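Local coordinates for putative glycosyltransferase (GalT1) (Streptococcus parasanguinis FW213, PDB 5HEA), which probably transfers sugar from a nucleotide-activated donor, this chain being the C-terminal part of the protein, with a family 2 (GT-A) glycosyltransferase domain, at residues G4-E17 / N34-S48. Residues are numbered along the deposited sequence; the frame is centred on the assembly and turned at random.
Sequences GELISIIVPVYNVE and NFEIILINDGSTDNS
Strands 7-13 and 35-41 run parallel, paired from Ile7 beside Phe35 to Val13 beside Asn41. Their short axes come within 4.6 Å and differ by 20° in direction. Backbone bonds run in both directions, from Ile7 N to Asn34 O through to Asp42 N to Val13 O. Past Ile38, Ile40 N and Val13 N sit above the carbonyl planes of their acceptors, Val13 N by 39°.

On one face, Ser8 OG donates to the anti lone pair of Glu36 OE2, at 2.5 Å. Farther along, Ile10 CG2 meets Ile40 CD1 at 3.7 Å. The face of Ile9, Val11 and Leu39 is mostly apolar but also carries Asn41. Ile9 CD1 lies 3.9 Å from Phe35 CG. Val11 and Leu39 lie side by side, and Leu39 CD2 touches both Val11 CG1 and Val13 CG2.

Beyond the strands, side-chain bonds join the two segments. Asn15 OD1 receives Thr45 N in its amide plane, on a lone pair, at 2.7 Å. Ser44 OG accepts from Asn15 N and donates to Asn41 OD1. Ser48 OG, at the start of helix 48-58, accepts from Val16 N and donates to Asp46 OD1. Glu17 N reaches Asp46 OD2 at 3.1 Å from above the carboxylate plane. With CG placed between N and the carbonyl carbon (chi1 75°) and an extended chain, Glu17 brings OE1 to Asn47 N, 3.1 Å away.

The two strands and helix 20-28 form a beta-alpha-beta unit of the GT-A domain, a Rossmann-like fold. Strand 87-90 pairs with strand 7-13 and strand 62-66 with strand 35-41. Helix 72-82 covers the Ile10 and Ile40 face, while helix 101-110 packs on Ile7, Ile9 and Phe35. Asp42 turns its carboxylate to Ala70 N and Gly71 N, just before helix 72-82.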
loop_
_atom_site.group_PDB
_atom_site.type_symbol
_atom_site.label_atom_id
_atom_site.label_comp_id
_atom_site.label_asym_id
_atom_site.label_seq_id
_atom_site.Cartn_x
_atom_site.Cartn_y
_atom_site.Cartn_z
ATOM N N GLY A 4 -24.342 41.962 -20.609
ATOM C CA GLY A 4 -25.093 40.786 -20.200
ATOM C C GLY A 4 -24.601 40.216 -18.880
ATOM O O GLY A 4 -23.570 40.650 -18.358
ATOM N N GLU A 5 -25.329 39.237 -18.344
ATOM C CA GLU A 5 -24.989 38.639 -17.049
ATOM C C GLU A 5 -23.729 37.776 -17.126
ATOM O O GLU A 5 -23.324 37.348 -18.200
ATOM C CB GLU A 5 -26.167 37.825 -16.534
ATOM C CG GLU A 5 -27.449 38.636 -16.464
ATOM C CD GLU A 5 -28.678 37.819 -16.813
ATOM O OE1 GLU A 5 -29.580 37.717 -15.954
ATOM O OE2 GLU A 5 -28.747 37.287 -17.948
ATOM N N LEU A 6 -23.106 37.530 -15.982
ATOM C CA LEU A 6 -21.796 36.895 -15.962
ATOM C C LEU A 6 -21.871 35.409 -16.303
ATOM O O LEU A 6 -22.649 34.652 -15.710
ATOM C CB LEU A 6 -21.131 37.097 -14.607
ATOM C CG LEU A 6 -19.760 36.448 -14.419
ATOM C CD1 LEU A 6 -18.686 37.225 -15.181
ATOM C CD2 LEU A 6 -19.440 36.360 -12.928
ATOM N N ILE A 7 -21.073 35.004 -17.284
ATOM C CA ILE A 7 -20.956 33.602 -17.618
ATOM C C ILE A 7 -19.649 33.054 -17.039
ATOM O O ILE A 7 -18.577 33.610 -17.267
ATOM C CB ILE A 7 -21.004 33.378 -19.141
ATOM C CG1 ILE A 7 -22.364 33.806 -19.705
ATOM C CG2 ILE A 7 -20.741 31.908 -19.476
ATOM C CD1 ILE A 7 -22.414 33.746 -21.215
ATOM N N SER A 8 -19.735 31.966 -16.286
ATOM C CA SER A 8 -18.520 31.311 -15.798
ATOM C C SER A 8 -18.072 30.187 -16.737
ATOM O O SER A 8 -18.813 29.228 -16.963
ATOM C CB SER A 8 -18.728 30.752 -14.389
ATOM O OG SER A 8 -18.981 31.780 -13.449
ATOM N N ILE A 9 -16.855 30.307 -17.262
ATOM C CA ILE A 9 -16.269 29.303 -18.153
ATOM C C ILE A 9 -15.243 28.483 -17.397
ATOM O O ILE A 9 -14.205 29.008 -16.982
ATOM C CB ILE A 9 -15.533 29.955 -19.330
ATOM C CG1 ILE A 9 -16.429 31.007 -20.003
ATOM C CG2 ILE A 9 -15.061 28.877 -20.315
ATOM C CD1 ILE A 9 -15.665 31.924 -20.960
ATOM N N ILE A 10 -15.540 27.200 -17.222
ATOM C CA ILE A 10 -14.702 26.300 -16.443
ATOM C C ILE A 10 -13.762 25.528 -17.354
ATOM O O ILE A 10 -14.194 24.808 -18.256
ATOM C CB ILE A 10 -15.569 25.346 -15.587
ATOM C CG1 ILE A 10 -16.334 26.161 -14.534
ATOM C CG2 ILE A 10 -14.703 24.252 -14.936
ATOM C CD1 ILE A 10 -17.494 25.422 -13.892
ATOM N N VAL A 11 -12.467 25.699 -17.123
ATOM C CA VAL A 11 -11.460 25.137 -18.007
ATOM C C VAL A 11 -10.450 24.327 -17.194
ATOM O O VAL A 11 -9.524 24.879 -16.601
ATOM C CB VAL A 11 -10.746 26.252 -18.811
ATOM C CG1 VAL A 11 -9.659 25.666 -19.728
ATOM C CG2 VAL A 11 -11.762 27.055 -19.623
ATOM N N PRO A 12 -10.642 23.005 -17.140
ATOM C CA PRO A 12 -9.675 22.145 -16.460
ATOM C C PRO A 12 -8.383 22.086 -17.266
ATOM O O PRO A 12 -8.411 22.020 -18.497
ATOM C CB PRO A 12 -10.361 20.770 -16.463
ATOM C CG PRO A 12 -11.812 21.073 -16.694
ATOM C CD PRO A 12 -11.820 22.253 -17.597
ATOM N N VAL A 13 -7.257 22.117 -16.567
ATOM C CA VAL A 13 -5.955 22.158 -17.219
ATOM C C VAL A 13 -5.071 21.082 -16.626
ATOM O O VAL A 13 -4.733 21.131 -15.440
ATOM C CB VAL A 13 -5.271 23.536 -17.039
ATOM C CG1 VAL A 13 -3.842 23.505 -17.581
ATOM C CG2 VAL A 13 -6.072 24.622 -17.729
ATOM N N TYR A 14 -4.713 20.094 -17.444
ATOM C CA TYR A 14 -3.723 19.099 -17.042
ATOM C C TYR A 14 -2.817 18.745 -18.224
ATOM O O TYR A 14 -3.263 18.141 -19.199
ATOM C CB TYR A 14 -4.367 17.831 -16.453
ATOM C CG TYR A 14 -3.311 16.862 -15.941
ATOM C CD1 TYR A 14 -2.541 17.180 -14.831
ATOM C CD2 TYR A 14 -3.058 15.657 -16.590
ATOM C CE1 TYR A 14 -1.557 16.330 -14.371
ATOM C CE2 TYR A 14 -2.072 14.792 -16.133
ATOM C CZ TYR A 14 -1.328 15.137 -15.021
ATOM O OH TYR A 14 -0.352 14.300 -14.547
ATOM N N ASN A 15 -1.556 19.161 -18.132
ATOM C CA ASN A 15 -0.521 18.820 -19.110
ATOM C C ASN A 15 -0.927 19.070 -20.558
ATOM O O ASN A 15 -0.857 18.175 -21.404
ATOM C CB ASN A 15 -0.032 17.384 -18.910
ATOM C CG ASN A 15 0.809 17.240 -17.664
ATOM O OD1 ASN A 15 1.022 18.211 -16.944
ATOM N ND2 ASN A 15 1.288 16.036 -17.398
ATOM N N VAL A 16 -1.344 20.301 -20.836
ATOM C CA VAL A 16 -1.786 20.669 -22.176
ATOM C C VAL A 16 -0.974 21.827 -22.752
ATOM O O VAL A 16 -1.503 22.669 -23.486
ATOM C CB VAL A 16 -3.296 21.018 -22.178
ATOM C CG1 VAL A 16 -4.128 19.742 -22.115
ATOM C CG2 VAL A 16 -3.641 21.950 -21.005
ATOM N N GLU A 17 0.317 21.856 -22.436
ATOM C CA GLU A 17 1.181 22.968 -22.856
ATOM C C GLU A 17 1.126 23.286 -24.364
ATOM O O GLU A 17 1.269 24.438 -24.764
ATOM C CB GLU A 17 2.632 22.740 -22.410
ATOM C CG GLU A 17 3.399 21.705 -23.224
ATOM C CD GLU A 17 4.829 21.487 -22.727
ATOM O OE1 GLU A 17 5.235 22.109 -21.717
ATOM O OE2 GLU A 17 5.550 20.678 -23.350
ATOM N N ASN A 34 -18.772 39.709 -20.905
ATOM C CA ASN A 34 -18.942 39.548 -19.466
ATOM C C ASN A 34 -18.803 38.099 -18.988
ATOM O O ASN A 34 -19.785 37.443 -18.642
ATOM C CB ASN A 34 -20.271 40.148 -18.998
ATOM C CG ASN A 34 -20.336 40.285 -17.491
ATOM O OD1 ASN A 34 -19.321 40.144 -16.807
ATOM N ND2 ASN A 34 -21.523 40.553 -16.963
ATOM N N PHE A 35 -17.572 37.608 -18.979
ATOM C CA PHE A 35 -17.318 36.259 -18.509
ATOM C C PHE A 35 -16.175 36.235 -17.509
ATOM O O PHE A 35 -15.411 37.193 -17.395
ATOM C CB PHE A 35 -17.004 35.312 -19.675
ATOM C CG PHE A 35 -15.841 35.757 -20.527
ATOM C CD1 PHE A 35 -14.534 35.570 -20.103
ATOM C CD2 PHE A 35 -16.059 36.364 -21.746
ATOM C CE1 PHE A 35 -13.470 35.988 -20.880
ATOM C CE2 PHE A 35 -15.006 36.779 -22.534
ATOM C CZ PHE A 35 -13.707 36.589 -22.105
ATOM N N GLU A 36 -16.083 35.131 -16.777
ATOM C CA GLU A 36 -14.871 34.779 -16.068
ATOM C C GLU A 36 -14.400 33.426 -16.596
ATOM O O GLU A 36 -15.208 32.532 -16.890
ATOM C CB GLU A 36 -15.107 34.728 -14.559
ATOM C CG GLU A 36 -16.154 33.721 -14.110
ATOM C CD GLU A 36 -16.300 33.655 -12.593
ATOM O OE1 GLU A 36 -15.478 34.261 -11.870
ATOM O OE2 GLU A 36 -17.244 32.999 -12.119
ATOM N N ILE A 37 -13.091 33.294 -16.745
ATOM C CA ILE A 37 -12.483 32.021 -17.076
ATOM C C ILE A 37 -11.854 31.474 -15.816
ATOM O O ILE A 37 -10.960 32.093 -15.237
ATOM C CB ILE A 37 -11.409 32.170 -18.151
ATOM C CG1 ILE A 37 -12.050 32.717 -19.430
ATOM C CG2 ILE A 37 -10.727 30.820 -18.386
ATOM C CD1 ILE A 37 -11.080 33.180 -20.494
ATOM N N ILE A 38 -12.350 30.324 -15.376
ATOM C CA ILE A 38 -11.793 29.637 -14.230
ATOM C C ILE A 38 -10.900 28.521 -14.729
ATOM O O ILE A 38 -11.372 27.494 -15.224
ATOM C CB ILE A 38 -12.890 29.102 -13.320
ATOM C CG1 ILE A 38 -13.869 30.235 -13.008
ATOM C CG2 ILE A 38 -12.290 28.535 -12.034
ATOM C CD1 ILE A 38 -15.064 29.788 -12.246
ATOM N N LEU A 39 -9.598 28.775 -14.655
ATOM C CA LEU A 39 -8.585 27.821 -15.058
ATOM C C LEU A 39 -8.236 26.955 -13.865
ATOM O O LEU A 39 -7.671 27.447 -12.899
ATOM C CB LEU A 39 -7.323 28.567 -15.520
ATOM C CG LEU A 39 -7.327 29.194 -16.910
ATOM C CD1 LEU A 39 -5.995 29.914 -17.196
ATOM C CD2 LEU A 39 -7.595 28.114 -17.942
ATOM N N ILE A 40 -8.571 25.669 -13.911
ATOM C CA ILE A 40 -8.179 24.791 -12.814
ATOM C C ILE A 40 -6.969 23.960 -13.212
ATOM O O ILE A 40 -7.098 22.934 -13.892
ATOM C CB ILE A 40 -9.327 23.876 -12.315
ATOM C CG1 ILE A 40 -10.579 24.699 -11.984
ATOM C CG2 ILE A 40 -8.882 23.087 -11.092
ATOM C CD1 ILE A 40 -11.526 24.859 -13.159
ATOM N N ASN A 41 -5.787 24.416 -12.802
ATOM C CA ASN A 41 -4.581 23.640 -13.035
ATOM C C ASN A 41 -4.544 22.475 -12.053
ATOM O O ASN A 41 -4.356 22.667 -10.848
ATOM C CB ASN A 41 -3.319 24.497 -12.890
ATOM C CG ASN A 41 -2.079 23.660 -12.819
ATOM O OD1 ASN A 41 -1.967 22.667 -13.522
ATOM N ND2 ASN A 41 -1.150 24.030 -11.944
ATOM N N ASP A 42 -4.709 21.269 -12.585
ATOM C CA ASP A 42 -4.831 20.046 -11.789
ATOM C C ASP A 42 -3.450 19.418 -11.569
ATOM O O ASP A 42 -3.225 18.245 -11.883
ATOM C CB ASP A 42 -5.789 19.085 -12.534
ATOM C CG ASP A 42 -6.129 17.829 -11.744
ATOM O OD1 ASP A 42 -6.285 17.892 -10.501
ATOM O OD2 ASP A 42 -6.245 16.766 -12.387
ATOM N N GLY A 43 -2.511 20.214 -11.053
ATOM C CA GLY A 43 -1.181 19.708 -10.762
ATOM C C GLY A 43 -0.365 19.362 -12.004
ATOM O O GLY A 43 0.397 18.402 -11.987
ATOM N N SER A 44 -0.526 20.131 -13.081
ATOM C CA SER A 44 0.266 19.909 -14.294
ATOM C C SER A 44 1.753 19.859 -14.008
ATOM O O SER A 44 2.255 20.554 -13.120
ATOM C CB SER A 44 0.028 21.006 -15.327
ATOM O OG SER A 44 -1.320 21.035 -15.738
ATOM N N THR A 45 2.461 19.049 -14.785
ATOM C CA THR A 45 3.895 18.884 -14.604
ATOM C C THR A 45 4.689 19.358 -15.811
ATOM O O THR A 45 5.913 19.253 -15.823
ATOM C CB THR A 45 4.243 17.428 -14.323
ATOM O OG1 THR A 45 3.657 16.619 -15.344
ATOM C CG2 THR A 45 3.668 17.003 -12.979
ATOM N N ASP A 46 4.003 19.873 -16.830
ATOM C CA ASP A 46 4.690 20.528 -17.947
ATOM C C ASP A 46 4.701 22.051 -17.738
ATOM O O ASP A 46 4.777 22.521 -16.604
ATOM C CB ASP A 46 4.083 20.136 -19.312
ATOM C CG ASP A 46 2.606 20.495 -19.439
ATOM O OD1 ASP A 46 2.055 21.107 -18.499
ATOM O OD2 ASP A 46 1.992 20.172 -20.493
ATOM N N ASN A 47 4.610 22.823 -18.815
ATOM C CA ASN A 47 4.612 24.285 -18.688
ATOM C C ASN A 47 3.219 24.894 -18.547
ATOM O O ASN A 47 3.082 26.114 -18.540
ATOM C CB ASN A 47 5.350 24.930 -19.869
ATOM C CG ASN A 47 6.857 24.702 -19.819
ATOM O OD1 ASN A 47 7.493 24.888 -18.782
ATOM N ND2 ASN A 47 7.431 24.289 -20.945
ATOM N N SER A 48 2.191 24.048 -18.439
ATOM C CA SER A 48 0.804 24.520 -18.399
ATOM C C SER A 48 0.540 25.521 -17.275
ATOM O O SER A 48 -0.139 26.520 -17.484
ATOM C CB SER A 48 -0.178 23.348 -18.270
ATOM O OG SER A 48 -0.078 22.459 -19.370
#